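Local coordinates for protein endoribonuclease YbeY (Aquifex aeolicus, PDB 1OZ9) that probably cuts single-stranded RNA as a zinc-dependent endoribonuclease in maturation of the 16S rRNA 3' end and quality control of ribosomes, at residues K58-K63 with L70-G75; I113-V118 with Y123-G128; V11-K16 with D23-W28. All blocks are in the same frame, centred on the assembly; numbering follows the deposited sequence.

Contact 1 (K58-K63 with L70-G75)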
ATOM      1  N   LYS A  58      -7.831  13.483  -7.038  1.00 16.61           N
ATOM      2  CA  LYS A  58      -8.765  14.589  -7.186  1.00 16.45           C
ATOM      3  C   LYS A  58     -10.108  14.265  -6.557  1.00 16.71           C
ATOM      4  O   LYS A  58     -10.669  15.054  -5.795  1.00 16.39           O
ATOM      5  CB  LYS A  58      -8.985  14.903  -8.666  1.00 16.66           C
ATOM      6  CG  LYS A  58      -9.899  16.109  -8.926  1.00 17.37           C
ATOM      7  CD  LYS A  58      -9.956  16.504 -10.399  1.00 18.27           C
ATOM      8  CE  LYS A  58     -10.599  17.902 -10.540  1.00 21.29           C
ATOM      9  NZ  LYS A  58     -10.898  18.309 -11.945  1.00 20.97           N
ATOM     10  N   THR A  59     -10.636  13.098  -6.895  1.00 16.62           N
ATOM     11  CA  THR A  59     -11.961  12.713  -6.432  1.00 17.23           C
ATOM     12  C   THR A  59     -12.021  12.501  -4.917  1.00 17.79           C
ATOM     13  O   THR A  59     -12.932  13.005  -4.233  1.00 17.22           O
ATOM     14  CB  THR A  59     -12.395  11.428  -7.174  1.00 17.25           C
ATOM     15  OG1 THR A  59     -12.758  11.760  -8.522  1.00 18.43           O
ATOM     16  CG2 THR A  59     -13.677  10.859  -6.580  1.00 18.09           C
ATOM     17  N   TYR A  60     -11.027  11.797  -4.396  1.00 17.81           N
ATOM     18  CA  TYR A  60     -11.023  11.402  -2.992  1.00 20.01           C
ATOM     19  C   TYR A  60     -10.221  12.260  -2.005  1.00 20.73           C
ATOM     20  O   TYR A  60     -10.357  12.097  -0.789  1.00 21.67           O
ATOM     21  CB  TYR A  60     -10.566   9.944  -2.890  1.00 19.44           C
ATOM     22  CG  TYR A  60     -11.568   9.007  -3.520  1.00 21.94           C
ATOM     23  CD1 TYR A  60     -11.275   8.318  -4.690  1.00 23.61           C
ATOM     24  CD2 TYR A  60     -12.838   8.859  -2.976  1.00 26.25           C
ATOM     25  CE1 TYR A  60     -12.209   7.474  -5.279  1.00 24.95           C
ATOM     26  CE2 TYR A  60     -13.782   8.024  -3.563  1.00 27.87           C
ATOM     27  CZ  TYR A  60     -13.452   7.328  -4.709  1.00 26.74           C
ATOM     28  OH  TYR A  60     -14.383   6.495  -5.286  1.00 28.84           O
ATOM     29  N   ARG A  61      -9.360  13.131  -2.502  1.00 21.13           N
ATOM     30  CA  ARG A  61      -8.545  13.919  -1.591  1.00 22.09           C
ATOM     31  C   ARG A  61      -8.545  15.374  -1.994  1.00 21.63           C
ATOM     32  O   ARG A  61      -7.904  16.195  -1.363  1.00 21.34           O
ATOM     33  CB  ARG A  61      -7.112  13.378  -1.531  1.00 22.62           C
ATOM     34  CG  ARG A  61      -7.014  11.967  -0.935  1.00 27.71           C
ATOM     35  CD  ARG A  61      -5.728  11.689  -0.177  1.00 35.53           C
ATOM     36  NE  ARG A  61      -5.600  10.304   0.291  1.00 41.15           N
ATOM     37  CZ  ARG A  61      -4.424   9.752   0.612  1.00 44.85           C
ATOM     38  NH1 ARG A  61      -3.316  10.478   0.520  1.00 45.81           N
ATOM     39  NH2 ARG A  61      -4.344   8.478   1.009  1.00 45.50           N
ATOM     40  N   LYS A  62      -9.271  15.673  -3.056  1.00 21.68           N
ATOM     41  CA  LYS A  62      -9.341  17.021  -3.578  1.00 22.18           C
ATOM     42  C   LYS A  62      -7.948  17.570  -3.866  1.00 22.45           C
ATOM     43  O   LYS A  62      -7.664  18.732  -3.601  1.00 22.15           O
ATOM     44  CB  LYS A  62     -10.113  17.929  -2.616  1.00 22.25           C
ATOM     45  CG  LYS A  62     -11.497  17.385  -2.271  1.00 22.83           C
ATOM     46  CD  LYS A  62     -12.337  18.426  -1.555  1.00 27.65           C
ATOM     47  CE  LYS A  62     -13.766  17.938  -1.333  1.00 28.30           C
ATOM     48  NZ  LYS A  62     -14.613  19.062  -0.858  1.00 28.74           N
ATOM     49  N   LYS A  63      -7.086  16.723  -4.417  1.00 22.42           N
ATOM     50  CA  LYS A  63      -5.746  17.137  -4.822  1.00 22.74           C
ATOM     51  C   LYS A  63      -5.530  16.710  -6.269  1.00 22.14           C
ATOM     52  O   LYS A  63      -5.301  15.529  -6.565  1.00 20.92           O
ATOM     53  CB  LYS A  63      -4.679  16.539  -3.897  1.00 23.30           C
ATOM     54  CG  LYS A  63      -4.594  17.265  -2.544  1.00 27.91           C
ATOM     55  CD  LYS A  63      -3.774  16.474  -1.509  1.00 33.02           C
ATOM     56  CE  LYS A  63      -3.515  17.314  -0.233  1.00 35.54           C
ATOM     57  NZ  LYS A  63      -2.815  16.492   0.811  1.00 37.32           N
ATOM     58  N   LEU A  70      -2.217   5.658  -2.666  1.00 15.03           N
ATOM     59  CA  LEU A  70      -3.403   6.080  -1.954  1.00 16.27           C
ATOM     60  C   LEU A  70      -4.032   4.848  -1.314  1.00 16.68           C
ATOM     61  O   LEU A  70      -3.989   3.753  -1.893  1.00 17.18           O
ATOM     62  CB  LEU A  70      -4.386   6.762  -2.888  1.00 15.54           C
ATOM     63  CG  LEU A  70      -3.956   8.148  -3.414  1.00 16.73           C
ATOM     64  CD1 LEU A  70      -4.965   8.622  -4.441  1.00 17.55           C
ATOM     65  CD2 LEU A  70      -3.865   9.190  -2.316  1.00 17.83           C
ATOM     66  N   SER A  71      -4.602   5.002  -0.129  1.00 17.05           N
ATOM     67  CA  SER A  71      -5.279   3.866   0.495  1.00 19.22           C
ATOM     68  C   SER A  71      -6.758   4.186   0.739  1.00 19.28           C
ATOM     69  O   SER A  71      -7.095   5.302   1.172  1.00 19.44           O
ATOM     70  CB  SER A  71      -4.592   3.565   1.831  1.00 20.15           C
ATOM     71  OG  SER A  71      -4.959   4.634   2.703  1.00 27.44           O
ATOM     72  N   PHE A  72      -7.645   3.222   0.484  1.00 18.34           N
ATOM     73  CA  PHE A  72      -9.087   3.450   0.596  1.00 19.18           C
ATOM     74  C   PHE A  72      -9.741   2.411   1.503  1.00 20.42           C
ATOM     75  O   PHE A  72      -9.932   1.280   1.080  1.00 19.79           O
ATOM     76  CB  PHE A  72      -9.745   3.347  -0.791  1.00 19.40           C
ATOM     77  CG  PHE A  72      -9.151   4.279  -1.813  1.00 19.84           C
ATOM     78  CD1 PHE A  72      -8.138   3.861  -2.644  1.00 20.77           C
ATOM     79  CD2 PHE A  72      -9.565   5.582  -1.894  1.00 21.57           C
ATOM     80  CE1 PHE A  72      -7.558   4.735  -3.559  1.00 21.84           C
ATOM     81  CE2 PHE A  72      -8.995   6.457  -2.826  1.00 21.87           C
ATOM     82  CZ  PHE A  72      -8.011   6.021  -3.661  1.00 20.54           C
ATOM     83  N   PRO A  73     -10.076   2.771   2.740  1.00 21.27           N
ATOM     84  CA  PRO A  73     -10.727   1.817   3.652  1.00 21.71           C
ATOM     85  C   PRO A  73     -12.137   1.480   3.238  1.00 21.89           C
ATOM     86  O   PRO A  73     -12.879   2.339   2.758  1.00 21.35           O
ATOM     87  CB  PRO A  73     -10.764   2.577   4.983  1.00 21.82           C
ATOM     88  CG  PRO A  73     -10.826   4.023   4.566  1.00 22.88           C
ATOM     89  CD  PRO A  73      -9.829   4.073   3.394  1.00 21.91           C
ATOM     90  N   MET A  74     -12.504   0.215   3.422  1.00 21.97           N
ATOM     91  CA  MET A  74     -13.844  -0.249   3.151  1.00 22.38           C
ATOM     92  C   MET A  74     -14.368  -0.636   4.535  1.00 23.12           C
ATOM     93  O   MET A  74     -14.987   0.188   5.250  1.00 23.07           O
ATOM     94  CB  MET A  74     -13.810  -1.459   2.215  1.00 22.04           C
ATOM     95  CG  MET A  74     -13.408  -1.123   0.788  1.00 24.65           C
ATOM     96  SD  MET A  74     -14.596  -0.029  -0.094  1.00 27.21           S
ATOM     97  CE  MET A  74     -13.494   1.010  -0.996  1.00 27.93           C
ATOM     98  N   GLY A  75     -14.115  -1.880   4.927  1.00 21.96           N
ATOM     99  CA  GLY A  75     -14.410  -2.289   6.294  1.00 21.65           C
ATOM    100  C   GLY A  75     -15.589  -3.215   6.484  1.00 19.96           C
ATOM    101  O   GLY A  75     -15.784  -3.723   7.579  1.00 20.49           O
TER

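Contact 2 (I113-V118 with Y123-G128)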
ATOM      1  N   ILE A 113       3.655  -0.563  -0.786  1.00 16.54           N
ATOM      2  CA  ILE A 113       2.614  -1.495  -0.324  1.00 17.13           C
ATOM      3  C   ILE A 113       2.507  -1.453   1.184  1.00 17.51           C
ATOM      4  O   ILE A 113       1.415  -1.373   1.742  1.00 17.92           O
ATOM      5  CB  ILE A 113       2.964  -2.917  -0.758  1.00 16.57           C
ATOM      6  CG1 ILE A 113       2.690  -3.056  -2.249  1.00 16.54           C
ATOM      7  CG2 ILE A 113       2.125  -3.966   0.017  1.00 18.49           C
ATOM      8  CD1 ILE A 113       3.343  -4.299  -2.874  1.00 17.55           C
ATOM      9  N   VAL A 114       3.649  -1.499   1.856  1.00 17.38           N
ATOM     10  CA  VAL A 114       3.659  -1.437   3.330  1.00 16.66           C
ATOM     11  C   VAL A 114       3.096  -0.110   3.784  1.00 17.16           C
ATOM     12  O   VAL A 114       2.242  -0.058   4.688  1.00 17.11           O
ATOM     13  CB  VAL A 114       5.091  -1.661   3.866  1.00 16.10           C
ATOM     14  CG1 VAL A 114       5.176  -1.507   5.407  1.00 15.06           C
ATOM     15  CG2 VAL A 114       5.547  -3.076   3.440  1.00 16.91           C
ATOM     16  N   HIS A 115       3.540   0.968   3.148  1.00 16.25           N
ATOM     17  CA  HIS A 115       3.057   2.289   3.543  1.00 17.34           C
ATOM     18  C   HIS A 115       1.524   2.327   3.407  1.00 16.59           C
ATOM     19  O   HIS A 115       0.817   2.800   4.305  1.00 16.45           O
ATOM     20  CB  HIS A 115       3.711   3.351   2.666  1.00 17.58           C
ATOM     21  CG  HIS A 115       3.471   4.754   3.125  1.00 19.66           C
ATOM     22  ND1 HIS A 115       4.279   5.383   4.052  1.00 18.10           N
ATOM     23  CD2 HIS A 115       2.523   5.655   2.773  1.00 19.94           C
ATOM     24  CE1 HIS A 115       3.846   6.618   4.239  1.00 21.83           C
ATOM     25  NE2 HIS A 115       2.773   6.803   3.487  1.00 21.88           N
ATOM     26  N   GLY A 116       1.012   1.813   2.291  1.00 15.83           N
ATOM     27  CA  GLY A 116      -0.431   1.819   2.053  1.00 15.92           C
ATOM     28  C   GLY A 116      -1.221   0.988   3.067  1.00 16.86           C
ATOM     29  O   GLY A 116      -2.299   1.388   3.529  1.00 15.10           O
ATOM     30  N   ILE A 117      -0.674  -0.174   3.424  1.00 16.98           N
ATOM     31  CA  ILE A 117      -1.355  -1.061   4.358  1.00 17.83           C
ATOM     32  C   ILE A 117      -1.441  -0.397   5.713  1.00 17.23           C
ATOM     33  O   ILE A 117      -2.486  -0.459   6.368  1.00 18.95           O
ATOM     34  CB  ILE A 117      -0.653  -2.413   4.459  1.00 18.07           C
ATOM     35  CG1 ILE A 117      -0.869  -3.166   3.149  1.00 18.06           C
ATOM     36  CG2 ILE A 117      -1.220  -3.263   5.644  1.00 18.68           C
ATOM     37  CD1 ILE A 117      -0.096  -4.448   3.046  1.00 16.98           C
ATOM     38  N   VAL A 118      -0.349   0.207   6.160  1.00 15.70           N
ATOM     39  CA  VAL A 118      -0.365   0.861   7.466  1.00 15.95           C
ATOM     40  C   VAL A 118      -1.410   1.990   7.512  1.00 16.69           C
ATOM     41  O   VAL A 118      -2.120   2.162   8.519  1.00 16.41           O
ATOM     42  CB  VAL A 118       1.049   1.396   7.855  1.00 16.26           C
ATOM     43  CG1 VAL A 118       0.999   2.170   9.215  1.00 15.32           C
ATOM     44  CG2 VAL A 118       2.057   0.208   7.898  1.00 14.81           C
ATOM     45  N   TYR A 123      -3.617   4.483  10.590  1.00 18.78           N
ATOM     46  CA  TYR A 123      -2.552   5.349  11.109  1.00 20.46           C
ATOM     47  C   TYR A 123      -2.312   6.421  10.062  1.00 21.50           C
ATOM     48  O   TYR A 123      -2.516   6.182   8.877  1.00 21.53           O
ATOM     49  CB  TYR A 123      -1.262   4.546  11.310  1.00 20.45           C
ATOM     50  CG  TYR A 123      -1.367   3.436  12.343  1.00 21.34           C
ATOM     51  CD1 TYR A 123      -2.031   2.251  12.053  1.00 22.88           C
ATOM     52  CD2 TYR A 123      -0.806   3.579  13.605  1.00 23.43           C
ATOM     53  CE1 TYR A 123      -2.138   1.248  12.994  1.00 22.57           C
ATOM     54  CE2 TYR A 123      -0.907   2.568  14.562  1.00 23.21           C
ATOM     55  CZ  TYR A 123      -1.565   1.409  14.234  1.00 23.56           C
ATOM     56  OH  TYR A 123      -1.668   0.401  15.157  1.00 22.48           O
ATOM     57  N   ASP A 124      -1.855   7.591  10.471  1.00 22.71           N
ATOM     58  CA  ASP A 124      -1.592   8.635   9.487  1.00 25.30           C
ATOM     59  C   ASP A 124      -0.344   9.350   9.986  1.00 25.37           C
ATOM     60  O   ASP A 124      -0.255   9.669  11.151  1.00 25.93           O
ATOM     61  CB  ASP A 124      -2.784   9.613   9.418  1.00 25.88           C
ATOM     62  CG  ASP A 124      -2.731  10.545   8.193  1.00 28.41           C
ATOM     63  OD1 ASP A 124      -1.693  10.615   7.497  1.00 30.32           O
ATOM     64  OD2 ASP A 124      -3.694  11.266   7.863  1.00 29.83           O
ATOM     65  N   HIS A 125       0.641   9.580   9.140  1.00 26.37           N
ATOM     66  CA  HIS A 125       1.832  10.267   9.632  1.00 27.65           C
ATOM     67  C   HIS A 125       1.761  11.768   9.429  1.00 28.31           C
ATOM     68  O   HIS A 125       2.535  12.513  10.019  1.00 27.43           O
ATOM     69  CB  HIS A 125       3.049   9.750   8.902  1.00 28.37           C
ATOM     70  CG  HIS A 125       2.963   9.944   7.429  1.00 28.44           C
ATOM     71  ND1 HIS A 125       2.315   9.057   6.598  1.00 30.23           N
ATOM     72  CD2 HIS A 125       3.413  10.945   6.639  1.00 29.37           C
ATOM     73  CE1 HIS A 125       2.378   9.500   5.354  1.00 28.57           C
ATOM     74  NE2 HIS A 125       3.045  10.639   5.351  1.00 27.58           N
ATOM     75  N   GLU A 126       0.833  12.217   8.592  1.00 29.68           N
ATOM     76  CA  GLU A 126       0.773  13.642   8.242  1.00 31.82           C
ATOM     77  C   GLU A 126       0.474  14.569   9.404  1.00 31.85           C
ATOM     78  O   GLU A 126       0.798  15.763   9.373  1.00 31.98           O
ATOM     79  CB  GLU A 126      -0.199  13.883   7.090  1.00 32.67           C
ATOM     80  CG  GLU A 126       0.279  13.235   5.803  1.00 36.29           C
ATOM     81  CD  GLU A 126      -0.596  13.552   4.599  1.00 42.44           C
ATOM     82  OE1 GLU A 126      -1.843  13.387   4.692  1.00 45.05           O
ATOM     83  OE2 GLU A 126      -0.026  13.957   3.558  1.00 43.85           O
ATOM     84  N   LYS A 127      -0.161  14.020  10.429  1.00 32.15           N
ATOM     85  CA  LYS A 127      -0.450  14.797  11.614  1.00 31.95           C
ATOM     86  C   LYS A 127       0.865  15.235  12.216  1.00 31.24           C
ATOM     87  O   LYS A 127       1.015  16.371  12.673  1.00 31.39           O
ATOM     88  CB  LYS A 127      -1.185  13.924  12.623  1.00 32.61           C
ATOM     89  CG  LYS A 127      -1.499  14.617  13.947  1.00 34.69           C
ATOM     90  CD  LYS A 127      -2.789  15.451  13.875  1.00 37.42           C
ATOM     91  CE  LYS A 127      -3.462  15.558  15.242  1.00 39.19           C
ATOM     92  NZ  LYS A 127      -4.136  14.270  15.643  1.00 40.30           N
ATOM     93  N   GLY A 128       1.838  14.335  12.192  1.00 30.17           N
ATOM     94  CA  GLY A 128       3.098  14.590  12.860  1.00 29.13           C
ATOM     95  C   GLY A 128       2.962  14.044  14.272  1.00 28.17           C
ATOM     96  O   GLY A 128       2.147  13.148  14.514  1.00 28.05           O
TER

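Contact 3 (V11-K16 with D23-W28)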
ATOM      1  N   VAL A  11      -5.539 -11.794  -0.706  1.00 17.81           N
ATOM      2  CA  VAL A  11      -4.909 -10.644  -1.329  1.00 18.22           C
ATOM      3  C   VAL A  11      -5.257 -10.663  -2.814  1.00 18.76           C
ATOM      4  O   VAL A  11      -5.001 -11.662  -3.501  1.00 17.84           O
ATOM      5  CB  VAL A  11      -3.387 -10.658  -1.092  1.00 18.73           C
ATOM      6  CG1 VAL A  11      -2.705  -9.554  -1.876  1.00 19.93           C
ATOM      7  CG2 VAL A  11      -3.128 -10.388   0.409  1.00 21.72           C
ATOM      8  N   LEU A  12      -5.889  -9.598  -3.291  1.00 18.36           N
ATOM      9  CA  LEU A  12      -6.314  -9.482  -4.688  1.00 19.10           C
ATOM     10  C   LEU A  12      -5.466  -8.443  -5.393  1.00 18.91           C
ATOM     11  O   LEU A  12      -5.589  -7.246  -5.124  1.00 19.10           O
ATOM     12  CB  LEU A  12      -7.778  -9.053  -4.753  1.00 18.87           C
ATOM     13  CG  LEU A  12      -8.624 -10.070  -3.968  1.00 21.55           C
ATOM     14  CD1 LEU A  12     -10.089  -9.655  -3.879  1.00 24.95           C
ATOM     15  CD2 LEU A  12      -8.501 -11.402  -4.657  1.00 23.32           C
ATOM     16  N   VAL A  13      -4.632  -8.872  -6.317  1.00 17.86           N
ATOM     17  CA  VAL A  13      -3.750  -7.919  -6.962  1.00 18.44           C
ATOM     18  C   VAL A  13      -4.233  -7.668  -8.368  1.00 19.21           C
ATOM     19  O   VAL A  13      -4.487  -8.632  -9.115  1.00 18.30           O
ATOM     20  CB  VAL A  13      -2.340  -8.467  -7.040  1.00 18.62           C
ATOM     21  CG1 VAL A  13      -1.426  -7.491  -7.835  1.00 19.66           C
ATOM     22  CG2 VAL A  13      -1.777  -8.681  -5.596  1.00 18.38           C
ATOM     23  N   LYS A  14      -4.350  -6.403  -8.741  1.00 18.96           N
ATOM     24  CA  LYS A  14      -4.756  -6.063 -10.117  1.00 21.23           C
ATOM     25  C   LYS A  14      -3.710  -5.162 -10.734  1.00 20.95           C
ATOM     26  O   LYS A  14      -3.347  -4.149 -10.129  1.00 19.71           O
ATOM     27  CB  LYS A  14      -6.102  -5.358 -10.105  1.00 22.13           C
ATOM     28  CG  LYS A  14      -7.241  -6.327  -9.819  1.00 28.71           C
ATOM     29  CD  LYS A  14      -8.612  -5.662  -9.842  1.00 34.60           C
ATOM     30  CE  LYS A  14      -9.600  -6.531 -10.623  1.00 37.95           C
ATOM     31  NZ  LYS A  14     -11.007  -6.113 -10.362  1.00 41.52           N
ATOM     32  N   LEU A  15      -3.214  -5.520 -11.918  1.00 20.03           N
ATOM     33  CA  LEU A  15      -2.151  -4.719 -12.537  1.00 20.77           C
ATOM     34  C   LEU A  15      -2.576  -4.124 -13.857  1.00 20.74           C
ATOM     35  O   LEU A  15      -2.930  -4.862 -14.807  1.00 20.31           O
ATOM     36  CB  LEU A  15      -0.899  -5.581 -12.785  1.00 20.80           C
ATOM     37  CG  LEU A  15      -0.379  -6.419 -11.602  1.00 22.51           C
ATOM     38  CD1 LEU A  15       0.780  -7.327 -12.001  1.00 21.64           C
ATOM     39  CD2 LEU A  15       0.065  -5.505 -10.482  1.00 19.84           C
ATOM     40  N   LYS A  16      -2.574  -2.802 -13.907  1.00 19.81           N
ATOM     41  CA  LYS A  16      -2.707  -2.092 -15.177  1.00 20.33           C
ATOM     42  C   LYS A  16      -1.280  -1.887 -15.680  1.00 19.46           C
ATOM     43  O   LYS A  16      -1.021  -1.941 -16.873  1.00 19.34           O
ATOM     44  CB  LYS A  16      -3.408  -0.734 -15.004  1.00 20.55           C
ATOM     45  CG  LYS A  16      -3.595   0.010 -16.347  1.00 25.48           C
ATOM     46  CD  LYS A  16      -4.318   1.355 -16.229  1.00 29.71           C
ATOM     47  CE  LYS A  16      -4.471   1.965 -17.614  1.00 32.98           C
ATOM     48  NZ  LYS A  16      -5.511   3.033 -17.669  1.00 35.83           N
ATOM     49  N   ASP A  23       3.009 -12.084  -8.674  1.00 16.82           N
ATOM     50  CA  ASP A  23       3.239 -12.961  -7.530  1.00 17.46           C
ATOM     51  C   ASP A  23       4.127 -12.326  -6.469  1.00 17.46           C
ATOM     52  O   ASP A  23       4.003 -12.648  -5.280  1.00 16.63           O
ATOM     53  CB  ASP A  23       3.763 -14.340  -7.960  1.00 18.06           C
ATOM     54  CG  ASP A  23       5.099 -14.281  -8.720  1.00 19.05           C
ATOM     55  OD1 ASP A  23       5.497 -13.234  -9.287  1.00 18.51           O
ATOM     56  OD2 ASP A  23       5.821 -15.289  -8.817  1.00 20.76           O
ATOM     57  N   LYS A  24       5.013 -11.425  -6.870  1.00 17.25           N
ATOM     58  CA  LYS A  24       5.862 -10.755  -5.877  1.00 17.93           C
ATOM     59  C   LYS A  24       5.036  -9.758  -5.055  1.00 18.42           C
ATOM     60  O   LYS A  24       5.193  -9.656  -3.834  1.00 17.96           O
ATOM     61  CB  LYS A  24       7.046 -10.025  -6.532  1.00 17.54           C
ATOM     62  CG  LYS A  24       8.210 -10.928  -6.861  1.00 18.87           C
ATOM     63  CD  LYS A  24       9.447 -10.107  -7.354  1.00 21.66           C
ATOM     64  CE  LYS A  24      10.678 -10.983  -7.485  1.00 24.74           C
ATOM     65  NZ  LYS A  24      11.794 -10.408  -8.338  1.00 26.58           N
ATOM     66  N   ILE A  25       4.174  -9.010  -5.740  1.00 17.47           N
ATOM     67  CA  ILE A  25       3.332  -8.060  -5.072  1.00 17.38           C
ATOM     68  C   ILE A  25       2.422  -8.830  -4.127  1.00 17.56           C
ATOM     69  O   ILE A  25       2.193  -8.408  -2.973  1.00 16.72           O
ATOM     70  CB  ILE A  25       2.521  -7.229  -6.094  1.00 17.50           C
ATOM     71  CG1 ILE A  25       3.451  -6.212  -6.800  1.00 17.61           C
ATOM     72  CG2 ILE A  25       1.371  -6.520  -5.427  1.00 15.35           C
ATOM     73  CD1 ILE A  25       2.860  -5.687  -8.087  1.00 20.06           C
ATOM     74  N   GLU A  26       1.885  -9.948  -4.600  1.00 17.09           N
ATOM     75  CA  GLU A  26       0.978 -10.728  -3.762  1.00 18.57           C
ATOM     76  C   GLU A  26       1.687 -11.215  -2.487  1.00 18.49           C
ATOM     77  O   GLU A  26       1.137 -11.096  -1.370  1.00 17.82           O
ATOM     78  CB  GLU A  26       0.416 -11.926  -4.537  1.00 18.84           C
ATOM     79  CG  GLU A  26      -0.906 -12.408  -3.984  1.00 25.28           C
ATOM     80  CD  GLU A  26      -1.509 -13.585  -4.765  1.00 31.14           C
ATOM     81  OE1 GLU A  26      -1.431 -13.609  -6.027  1.00 35.67           O
ATOM     82  OE2 GLU A  26      -2.070 -14.477  -4.098  1.00 35.20           O
ATOM     83  N   LYS A  27       2.888 -11.776  -2.665  1.00 18.52           N
ATOM     84  CA  LYS A  27       3.715 -12.262  -1.561  1.00 19.24           C
ATOM     85  C   LYS A  27       4.070 -11.151  -0.538  1.00 19.43           C
ATOM     86  O   LYS A  27       3.898 -11.375   0.669  1.00 18.64           O
ATOM     87  CB  LYS A  27       4.961 -13.028  -2.053  1.00 19.64           C
ATOM     88  CG  LYS A  27       6.124 -13.161  -1.014  1.00 23.68           C
ATOM     89  CD  LYS A  27       7.354 -13.892  -1.586  1.00 29.85           C
ATOM     90  CE  LYS A  27       8.705 -13.429  -0.959  1.00 33.52           C
ATOM     91  NZ  LYS A  27       9.389 -14.445  -0.067  1.00 32.52           N
ATOM     92  N   TRP A  28       4.542  -9.985  -0.997  1.00 17.96           N
ATOM     93  CA  TRP A  28       4.847  -8.871  -0.088  1.00 17.82           C
ATOM     94  C   TRP A  28       3.609  -8.505   0.726  1.00 18.39           C
ATOM     95  O   TRP A  28       3.682  -8.322   1.941  1.00 18.06           O
ATOM     96  CB  TRP A  28       5.295  -7.618  -0.850  1.00 17.27           C
ATOM     97  CG  TRP A  28       6.642  -7.786  -1.467  1.00 16.72           C
ATOM     98  CD1 TRP A  28       7.669  -8.530  -0.996  1.00 18.17           C
ATOM     99  CD2 TRP A  28       7.090  -7.202  -2.674  1.00 16.71           C
ATOM    100  NE1 TRP A  28       8.764  -8.420  -1.824  1.00 17.82           N
ATOM    101  CE2 TRP A  28       8.420  -7.631  -2.884  1.00 17.77           C
ATOM    102  CE3 TRP A  28       6.506  -6.353  -3.612  1.00 17.18           C
ATOM    103  CZ2 TRP A  28       9.167  -7.245  -3.993  1.00 18.93           C
ATOM    104  CZ3 TRP A  28       7.262  -5.963  -4.706  1.00 18.96           C
ATOM    105  CH2 TRP A  28       8.567  -6.413  -4.885  1.00 18.04           C
TER
HETATM  106  O   HOH W   1      -4.110 -11.819  -6.254  1.00 31.36           O

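Contact 1 (K58-K63 with L70-G75)
The aromatic part of this contact pairs Tyr-60, near the C-terminal end of helix 50-61, with Phe-72 on strand 69-78. Their rings form an offset edge-to-face pair, with planes at 67° and centroids 5.2 Å apart. Phe-72 presents its edge to one face of the tyrosine, and the closest touch is from Phe-72 CE2 to Tyr-60 CD1, at 3.5 Å. The edge of Phe-72 also reaches the root of its partner, for Tyr-60 CB lies in the plane of the phenylalanine ring, 3.8 Å from Phe-72 CE2. On the opposite face of the tyrosine, the methyl CG2 of Thr-59 sits over the ring centre, so the two faces meet an aromatic edge, offset toward the rim, and a methyl group.

The aliphatic part centres on Leu-70, which packs against Ile-53 and Leu-56 of the same helix. Arg-61, bent at chi2 (-148°), runs past Leu-70 in the opposite direction, but the closeness and face-on placement of its guanidinium are doubtful as modelled. Backbone hydrogen bonds from Leu-70 to Val-88 and from Phe-72 to Asp-86 tie the strand edge-on to strand 81-90.

The contact therefore probably rests on dispersion and ring electrostatics, since no polar bond links the two segments where the helix end meets the outermost strand at the protein surface.

Contact 2 (I113-V118 with Y123-G128)
His-115 brings the NE2-CE1 side of its imidazole against His-125 CE1, which lies near the plane of the His-115 ring, 3.3 Å from His-115 NE2. The two rings are oblique, with planes at 64° and centroids 5.0 Å apart. His-125 turns back to the helix because its CG lies between the backbone N and the carbonyl carbon (chi1 59°). The chain around it is shaped by an Asx turn, in which Asp-124 OD1 accepts from Glu-126 N at 3.2 Å.

Nearer the helix end, Val-118 CG1 packs on Tyr-123 CB at 3.9 Å, while Tyr-123 N makes a weak, 3.5 Å hydrogen bond to Val-118 O. Phe-135 of helix 129-147 touches His-115, His-125, Val-118 and Tyr-123.

His-115 ND1 is hydrogen-bonded to Glu-139 OE2, a carboxylate that probably acts in the second shell and helps to set the ring's rotation. With an alanine in place of His-115, the site would probably lose one of its predicted zinc ligands, and Glu-139 would be left without this mate.

With His-119, whose ring meets both, His-115 and His-125 make up the three predicted ligands of the catalytic zinc; that these two imidazoles meet without a hydrogen bond between them is consistent with nitrogens arranged for a metal.

Contact 3 (V11-K16 with D23-W28)
Strand 11-15 and helix 23-28 run roughly antiparallel, at 146° between their directions, with axes 8.6 Å apart at closest approach and Val-13 and Glu-26 as the nearest CA pair. Val-11, Val-13 and Leu-15, every second residue of the strand, point toward the helix.

Ile-25 carries the apolar half of the contact with two branches. Its CG2 methyl meets both methyls of Val-13, Ile-25 CG2 lying 3.8 Å from Val-13 CG1, while its longer arm slides past Leu-15 in the opposite direction until Ile-25 CD1 is 3.7 Å from Leu-15 CD2. Beyond the strand, Ile-25 also packs on Ile-47 of strand 41-48 and Ile-113 of helix 105-120.

Glu-26 uses its aliphatic stem as a hydrocarbon surface. With CG anti to the backbone N (chi1 -156°) and the chain extended beyond it, the stem runs past Val-11: Glu-26 CG lies 4.0 Å from Val-11 CG1, and Val-13 CG2 rests on the helix backbone, 3.9 Å from Glu-26 CA. Glu-26 OE2 also lies close to Glu-30 OE2, a like charge. A water sits chiefly on the strand, donating to Val-11 O at 2.9 Å and accepting from Val-13 N at 3.0 Å, and reaches the helix by a weak bond to Glu-26 OE1. It thus serves the backbone groups on the outer edge of the strand.

On the other edge, Leu-12 and Lys-14 bond to strand 41-48, which runs parallel to 10-15. The arrangement is the opening half of a beta-alpha-beta crossover, in which the connecting helix packs on the sheet it links.

How the contacts relate
Along the chain, contact 3 closes first, then contact 1, then contact 2. Contacts 3 and 1 lie on the two outermost strands, 10-15 and 69-78, of one four-stranded mixed sheet, with centres about 20 Å apart and no touch between them. Helix 105-120, which carries the first segment of contact 2, joins them: Gly-116 O packs against Ser-71 CB of contact 1 at 3.6 Å, and Ile-113 CD1 meets Trp-28 CE3 of contact 3 at 3.8 Å. The example illustrates how one helix that touches both outer parts of a fold can also carry predicted metal ligands: Ser-71 also touches His-119, so the edge strand of contact 1 borders the predicted zinc site of contact 2.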